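Local coordinates for COPII coat assembly protein SEC16 (Saccharomyces cerevisiae, PDB 3MZK) that takes part in initiating assembly of the COPII coat on the endoplasmic reticulum, for vesicle formation and cargo selection, and is also involved in autophagy, at residues F280-G285 with P312-S317. Sequence-based numbering, arbitrary orientation.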
# COMPACT_ATOMS: atom_id res chain seq x y z
N PHE B 280 -4.26 -9.60 -15.46
CA PHE B 280 -5.13 -9.92 -16.58
C PHE B 280 -4.36 -10.26 -17.86
O PHE B 280 -4.73 -11.18 -18.59
CB PHE B 280 -6.10 -8.77 -16.87
CG PHE B 280 -6.71 -8.82 -18.23
CD1 PHE B 280 -7.71 -9.73 -18.52
CD2 PHE B 280 -6.26 -7.99 -19.23
CE1 PHE B 280 -8.26 -9.79 -19.78
CE2 PHE B 280 -6.81 -8.05 -20.50
CZ PHE B 280 -7.81 -8.95 -20.76
N LEU B 281 -3.30 -9.51 -18.13
CA LEU B 281 -2.54 -9.71 -19.35
C LEU B 281 -1.82 -11.06 -19.34
O LEU B 281 -1.83 -11.79 -20.33
CB LEU B 281 -1.54 -8.57 -19.57
CG LEU B 281 -2.16 -7.23 -19.99
CD1 LEU B 281 -1.09 -6.17 -20.17
CD2 LEU B 281 -2.94 -7.41 -21.27
N ILE B 282 -1.21 -11.39 -18.22
CA ILE B 282 -0.51 -12.65 -18.09
C ILE B 282 -1.48 -13.83 -18.04
O ILE B 282 -1.35 -14.79 -18.80
CB ILE B 282 0.41 -12.64 -16.88
CG1 ILE B 282 1.41 -11.49 -17.01
CG2 ILE B 282 1.12 -13.97 -16.75
CD1 ILE B 282 2.30 -11.32 -15.80
N GLU B 283 -2.48 -13.76 -17.16
CA GLU B 283 -3.50 -14.81 -17.09
C GLU B 283 -4.14 -15.10 -18.44
O GLU B 283 -4.36 -16.25 -18.80
CB GLU B 283 -4.58 -14.43 -16.08
CG GLU B 283 -4.14 -14.60 -14.64
CD GLU B 283 -3.83 -16.05 -14.33
OE1 GLU B 283 -4.66 -16.92 -14.67
OE2 GLU B 283 -2.75 -16.31 -13.76
N PHE B 284 -4.44 -14.04 -19.18
CA PHE B 284 -5.09 -14.16 -20.48
C PHE B 284 -4.10 -14.59 -21.55
O PHE B 284 -4.46 -15.29 -22.50
CB PHE B 284 -5.75 -12.83 -20.86
CG PHE B 284 -6.72 -12.94 -22.00
CD1 PHE B 284 -7.01 -11.84 -22.78
CD2 PHE B 284 -7.36 -14.13 -22.27
CE1 PHE B 284 -7.90 -11.93 -23.83
CE2 PHE B 284 -8.25 -14.23 -23.31
CZ PHE B 284 -8.53 -13.13 -24.10
N GLY B 285 -2.84 -14.17 -21.40
CA GLY B 285 -1.78 -14.60 -22.29
C GLY B 285 -1.44 -16.07 -22.14
O GLY B 285 -0.85 -16.68 -23.03
N PRO B 312 8.65 -19.86 -15.92
CA PRO B 312 7.21 -19.66 -16.15
C PRO B 312 6.79 -18.22 -15.90
O PRO B 312 7.38 -17.54 -15.06
CB PRO B 312 6.57 -20.59 -15.11
CG PRO B 312 7.57 -21.68 -14.94
CD PRO B 312 8.92 -21.01 -15.04
N VAL B 313 5.78 -17.76 -16.62
CA VAL B 313 5.27 -16.41 -16.46
C VAL B 313 4.45 -16.28 -15.17
O VAL B 313 4.44 -15.23 -14.53
CB VAL B 313 4.42 -15.96 -17.67
CG1 VAL B 313 5.24 -16.05 -18.95
CG2 VAL B 313 3.15 -16.80 -17.78
N MET B 314 3.77 -17.36 -14.80
CA MET B 314 2.99 -17.39 -13.57
C MET B 314 3.39 -18.59 -12.72
O MET B 314 3.84 -19.61 -13.24
CB MET B 314 1.49 -17.45 -13.89
CG MET B 314 0.61 -16.98 -12.76
SD MET B 314 1.05 -15.30 -12.30
CE MET B 314 0.18 -14.38 -13.57
N ALA B 315 3.24 -18.47 -11.40
CA ALA B 315 3.65 -19.54 -10.50
C ALA B 315 2.85 -20.83 -10.72
O ALA B 315 3.42 -21.92 -10.75
CB ALA B 315 3.54 -19.09 -9.05
N ASP B 316 1.54 -20.68 -10.87
CA ASP B 316 0.65 -21.83 -10.98
C ASP B 316 0.53 -22.35 -12.41
O ASP B 316 -0.40 -23.09 -12.74
CB ASP B 316 -0.74 -21.49 -10.43
CG ASP B 316 -1.48 -20.48 -11.30
OD1 ASP B 316 -0.82 -19.60 -11.89
OD2 ASP B 316 -2.72 -20.56 -11.38
N SER B 317 1.48 -21.97 -13.25
CA SER B 317 1.44 -22.37 -14.66
C SER B 317 2.80 -22.82 -15.17
O SER B 317 3.84 -22.48 -14.61
CB SER B 317 0.92 -21.22 -15.52
OG SER B 317 0.94 -21.57 -16.89
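I282, on one turn of helix 275-290, faces V313 in an irregular loop, their CA atoms 7.1 Å apart, and from M314 to S317 that loop folds into a type I beta turn. It is a worked example of how a connecting loop can lie against a helix through a few apolar side chains and one carboxylate. The methyl branch CG2 of I282, anti to its own backbone N, meets the side chains of both V313 and M314. It lies 3.6 Å from CG2 of V313, the two side chains lying alongside and running in opposite senses, and 3.3 Å from CE of M314. The M314 side chain starts with CG opposite the backbone N (chi1 -159°) and then bends at chi2 and chi3, which brings its terminal methyl against both I282 CG2 and the E283 carboxylate. The bent E283 chain runs across M314 at roughly a right angle, its OE2 3.5 Å from CE of M314 and 3.6 Å from CG of the same residue. An alanine in place of M314 removes the thioether arm, and would probably open a gap beside I282 CG2 and the E283 carboxylate. OE2 of E283 is also 4.2 Å from OD1 of D316, a pairing of like charges that is likely to be mildly unfavourable. Within the Sec23-binding domain, the loop joins helix 294-303 to helix 330-344; V313 and M314 also touch I286, one turn beyond I282, while F280 and F284 pack on helices 231-240 and 252-261.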